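Local coordinates for protein putative alpha-ketoglutarate-dependent taurine dioxygenase (Burkholderia xenovorans, PDB 5HSX) that probably acts as an iron-dependent 2-oxoglutarate dioxygenase of the TauD/TfdA family, and binds a sodium ion in this crystal, at residues H34-D37 with K41-A44; V297-G300 with T304-V307. One frame throughout, in Å; residues are numbered along the deposited sequence.

Contact 1 (H34-D37 with K41-A44)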
ATOM      1  N   HIS B  34     -16.482   6.041 -14.823  1.00 29.61           N
ATOM      2  CA  HIS B  34     -17.638   5.293 -15.286  1.00 36.67           C
ATOM      3  C   HIS B  34     -18.386   6.117 -16.324  1.00 37.91           C
ATOM      4  O   HIS B  34     -18.187   7.330 -16.450  1.00 37.98           O
ATOM      5  CB  HIS B  34     -18.563   4.912 -14.118  1.00 43.05           C
ATOM      6  CG  HIS B  34     -17.977   3.885 -13.195  1.00 48.71           C
ATOM      7  ND1 HIS B  34     -18.299   2.546 -13.269  1.00 54.60           N
ATOM      8  CD2 HIS B  34     -17.085   3.999 -12.183  1.00 46.14           C
ATOM      9  CE1 HIS B  34     -17.633   1.882 -12.340  1.00 50.81           C
ATOM     10  NE2 HIS B  34     -16.889   2.741 -11.667  1.00 48.61           N
ATOM     11  N   GLY B  35     -19.240   5.435 -17.088  1.00 35.04           N
ATOM     12  CA  GLY B  35     -20.031   6.071 -18.123  1.00 39.06           C
ATOM     13  C   GLY B  35     -19.429   6.042 -19.510  1.00 43.13           C
ATOM     14  O   GLY B  35     -19.922   6.751 -20.396  1.00 45.93           O
ATOM     15  N   VAL B  36     -18.382   5.252 -19.729  1.00 39.61           N
ATOM     16  CA  VAL B  36     -17.709   5.166 -21.018  1.00 43.27           C
ATOM     17  C   VAL B  36     -17.677   3.703 -21.439  1.00 42.39           C
ATOM     18  O   VAL B  36     -17.366   2.829 -20.624  1.00 42.14           O
ATOM     19  CB  VAL B  36     -16.277   5.741 -20.959  1.00 47.14           C
ATOM     20  CG1 VAL B  36     -15.805   6.141 -22.343  1.00 51.64           C
ATOM     21  CG2 VAL B  36     -16.206   6.923 -20.006  1.00 49.33           C
ATOM     22  N   ASP B  37     -18.004   3.436 -22.704  1.00 43.38           N
ATOM     23  CA  ASP B  37     -17.953   2.087 -23.269  1.00 37.45           C
ATOM     24  C   ASP B  37     -16.712   2.014 -24.154  1.00 37.64           C
ATOM     25  O   ASP B  37     -16.706   2.518 -25.280  1.00 37.75           O
ATOM     26  CB  ASP B  37     -19.233   1.774 -24.041  1.00 40.20           C
ATOM     27  CG  ASP B  37     -19.223   0.386 -24.678  1.00 42.67           C
ATOM     28  OD1 ASP B  37     -20.195   0.060 -25.390  1.00 49.09           O
ATOM     29  OD2 ASP B  37     -18.253  -0.376 -24.488  1.00 43.08           O
ATOM     30  N   LYS B  41     -15.744   3.684 -30.402  1.00 39.68           N
ATOM     31  CA  LYS B  41     -14.998   4.917 -30.614  1.00 43.21           C
ATOM     32  C   LYS B  41     -15.625   6.028 -29.784  1.00 43.26           C
ATOM     33  O   LYS B  41     -16.850   6.138 -29.693  1.00 47.78           O
ATOM     34  CB  LYS B  41     -14.991   5.292 -32.097  1.00 45.42           C
ATOM     35  N   LEU B  42     -14.784   6.849 -29.161  1.00 39.20           N
ATOM     36  CA  LEU B  42     -15.258   7.866 -28.234  1.00 39.26           C
ATOM     37  C   LEU B  42     -15.390   9.220 -28.921  1.00 43.24           C
ATOM     38  O   LEU B  42     -14.665   9.532 -29.869  1.00 41.18           O
ATOM     39  CB  LEU B  42     -14.320   7.994 -27.034  1.00 36.90           C
ATOM     40  CG  LEU B  42     -14.100   6.730 -26.206  1.00 38.48           C
ATOM     41  CD1 LEU B  42     -13.327   7.063 -24.940  1.00 40.28           C
ATOM     42  CD2 LEU B  42     -15.424   6.055 -25.883  1.00 42.62           C
ATOM     43  N   GLU B  43     -16.334  10.019 -28.427  1.00 42.09           N
ATOM     44  CA  GLU B  43     -16.478  11.395 -28.871  1.00 52.95           C
ATOM     45  C   GLU B  43     -15.303  12.229 -28.377  1.00 46.33           C
ATOM     46  O   GLU B  43     -14.628  11.881 -27.407  1.00 37.44           O
ATOM     47  CB  GLU B  43     -17.788  11.990 -28.355  1.00 60.55           C
ATOM     48  CG  GLU B  43     -19.019  11.242 -28.808  1.00 68.64           C
ATOM     49  CD  GLU B  43     -19.222  11.341 -30.301  1.00 77.05           C
ATOM     50  OE1 GLU B  43     -19.193  12.474 -30.826  1.00 80.76           O
ATOM     51  OE2 GLU B  43     -19.394  10.287 -30.949  1.00 80.53           O
ATOM     52  N   ALA B  44     -15.070  13.357 -29.053  1.00 45.03           N
ATOM     53  CA  ALA B  44     -13.947  14.214 -28.685  1.00 43.33           C
ATOM     54  C   ALA B  44     -14.076  14.718 -27.252  1.00 41.78           C
ATOM     55  O   ALA B  44     -13.074  14.830 -26.533  1.00 35.52           O
ATOM     56  CB  ALA B  44     -13.843  15.388 -29.660  1.00 46.62           C
TER

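Contact 2 (V297-G300 with T304-V307)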
ATOM      1  N   VAL B 297      11.196  13.691 -24.874  1.00 24.30           N
ATOM      2  CA  VAL B 297      12.403  13.726 -24.041  1.00 23.85           C
ATOM      3  C   VAL B 297      12.121  14.569 -22.799  1.00 26.05           C
ATOM      4  O   VAL B 297      11.629  15.703 -22.931  1.00 25.87           O
ATOM      5  CB  VAL B 297      13.578  14.291 -24.842  1.00 24.62           C
ATOM      6  CG1 VAL B 297      14.823  14.435 -23.968  1.00 24.31           C
ATOM      7  CG2 VAL B 297      13.868  13.409 -26.056  1.00 27.05           C
ATOM      8  N   PRO B 298      12.391  14.065 -21.593  1.00 22.20           N
ATOM      9  CA  PRO B 298      12.151  14.868 -20.382  1.00 20.76           C
ATOM     10  C   PRO B 298      13.007  16.127 -20.347  1.00 24.22           C
ATOM     11  O   PRO B 298      14.075  16.208 -20.957  1.00 21.89           O
ATOM     12  CB  PRO B 298      12.537  13.917 -19.241  1.00 19.25           C
ATOM     13  CG  PRO B 298      12.336  12.537 -19.825  1.00 17.67           C
ATOM     14  CD  PRO B 298      12.772  12.678 -21.263  1.00 18.67           C
ATOM     15  N   VAL B 299      12.519  17.121 -19.599  1.00 20.43           N
ATOM     16  CA  VAL B 299      13.212  18.383 -19.375  0.55 24.23           C
ATOM     17  C   VAL B 299      13.190  18.685 -17.884  1.00 23.68           C
ATOM     18  O   VAL B 299      12.163  18.479 -17.226  1.00 21.41           O
ATOM     19  CB  VAL B 299      12.545  19.533 -20.157  0.55 26.81           C
ATOM     20  CG1 VAL B 299      13.342  20.788 -19.996  0.55 22.83           C
ATOM     21  CG2 VAL B 299      12.378  19.162 -21.626  0.55 28.65           C
ATOM     22  N   GLY B 300      14.308  19.185 -17.353  1.00 21.28           N
ATOM     23  CA  GLY B 300      14.378  19.590 -15.962  1.00 21.30           C
ATOM     24  C   GLY B 300      14.016  21.052 -15.772  1.00 19.28           C
ATOM     25  O   GLY B 300      13.718  21.781 -16.736  1.00 23.92           O
ATOM     26  N   THR B 304      17.250  21.800 -19.309  1.00 28.91           N
ATOM     27  CA  THR B 304      18.161  20.818 -19.889  1.00 33.77           C
ATOM     28  C   THR B 304      17.410  19.523 -20.189  1.00 28.35           C
ATOM     29  O   THR B 304      16.824  18.917 -19.284  1.00 29.44           O
ATOM     30  CB  THR B 304      19.331  20.539 -18.944  1.00 39.52           C
ATOM     31  OG1 THR B 304      19.928  21.773 -18.537  1.00 44.01           O
ATOM     32  CG2 THR B 304      20.388  19.689 -19.652  1.00 38.53           C
ATOM     33  N   GLN B 305      17.445  19.097 -21.450  1.00 23.93           N
ATOM     34  CA  GLN B 305      16.858  17.821 -21.842  1.00 22.40           C
ATOM     35  C   GLN B 305      17.716  16.663 -21.368  1.00 24.93           C
ATOM     36  O   GLN B 305      18.930  16.796 -21.194  1.00 22.45           O
ATOM     37  CB  GLN B 305      16.749  17.712 -23.363  1.00 27.07           C
ATOM     38  CG  GLN B 305      15.661  18.503 -24.006  1.00 32.79           C
ATOM     39  CD  GLN B 305      15.654  18.287 -25.508  1.00 37.34           C
ATOM     40  OE1 GLN B 305      16.654  18.528 -26.185  1.00 44.80           O
ATOM     41  NE2 GLN B 305      14.539  17.807 -26.030  1.00 38.98           N
ATOM     42  N   SER B 306      17.067  15.505 -21.206  1.00 22.58           N
ATOM     43  CA  SER B 306      17.748  14.236 -20.996  1.00 23.63           C
ATOM     44  C   SER B 306      18.712  13.940 -22.147  1.00 23.47           C
ATOM     45  O   SER B 306      18.558  14.433 -23.269  1.00 24.68           O
ATOM     46  CB  SER B 306      16.722  13.104 -20.870  1.00 24.22           C
ATOM     47  OG  SER B 306      15.775  13.396 -19.852  1.00 22.60           O
ATOM     48  N   VAL B 307      19.726  13.125 -21.857  1.00 28.70           N
ATOM     49  CA  VAL B 307      20.785  12.812 -22.808  1.00 30.11           C
ATOM     50  C   VAL B 307      20.975  11.304 -22.847  1.00 31.58           C
ATOM     51  O   VAL B 307      21.224  10.683 -21.812  1.00 30.88           O
ATOM     52  CB  VAL B 307      22.116  13.500 -22.443  1.00 33.71           C
ATOM     53  CG1 VAL B 307      23.203  13.130 -23.455  1.00 39.50           C
ATOM     54  CG2 VAL B 307      21.939  14.999 -22.369  1.00 41.32           C
TER
HETATM   55  O   HOH W   1      12.120  17.697 -24.673  1.00 30.79           O

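Contact 1 (H34-D37 with K41-A44)
V36 and L42 make a small apolar contact across the loop that joins strand 31-34 to helix 44-57. No hydrogen bond links the two segments. The touch is methyl against methyl: CG1 of V36 lies 3.6 Å from CD2 of L42. CD1 of L42 is almost as near the same methyl, at 3.7 Å, so V36 CG1 meets the forked end of the leucine. The two side chains cross at about a right angle. In V36, CG1 stands anti to the backbone N (chi1 -158°), which leaves CG2 outside this pairing. CD2 of L42 also rests 3.8 Å from the carbonyl O of D37. Both side chains reach helix 44-57: V36 touches Q46 and I50, and L42 touches I47 and I50. The carboxylate of D37 bonds through OD2 to T39 OG1, and the L42 backbone N bonds to Q78 OE1. E43 takes the N-cap position, and its own backbone N bonds to the side chain of Q46. This is a strand-to-helix connection closed by a hydrophobic pair, set just before the helix N-terminus and beside the mixed sheet of a probable dioxygenase of the TauD/TfdA family (cupin clan).

Contact 2 (V297-G300 with T304-V307)
S306 and P298 form the tight side of a single antiparallel beta bridge, in the loop between strands 287-293 and 307-310. The bridge pairs V299 with Q305, whose CA atoms are 4.4 Å apart. Two backbone bonds frame it. S306 N donates to P298 O at 3.1 Å, with an N-H...O angle of 159°. G300 N donates to T304 O at 3.2 Å. P298 O is also approached by Q305 CA, in a CA-H...O contact of 3.3 Å. S306 is buried, and its OG sits by the proline ring, 3.3 Å from P298 CB. OG hydrogen-bonds to H204 ND1 of strand 200-209. That strand also backs P298 through H204 and R208, while R174 bonds to the carbonyl O atoms of both T304 and Q305.

The other side is looser and more exposed. It is made by V297, Q305 and a water. V297 CG1 faces the backbone of S306, 3.7 Å from S306 N, with no polar bond between the two. Q305 runs extended beyond CG (chi2 -179°), which carries its amide nitrogen to V297. NE2 comes within 3.8 Å of V297 CB. A water completes this edge: it accepts from Q305 NE2 at 2.8 Å and donates to V297 O.

Contacts 1 and 2 lie far apart, with centres about 34 Å from each other and nearest atoms about 24 Å apart. Both bring together two parts of one loop, and both are partly buried. Contact 1 sits farther from the chain centre and buries less surface. It relies on apolar packing, and its two main side chains lean on helix 44-57. Contact 2 relies on backbone hydrogen bonds, with a water at its edge, and is backed by strand 200-209. The elements differ too: contact 1 leads from a strand of the mixed sheet into a helix, while contact 2 leads from that sheet to a strand of the five-stranded antiparallel sheet.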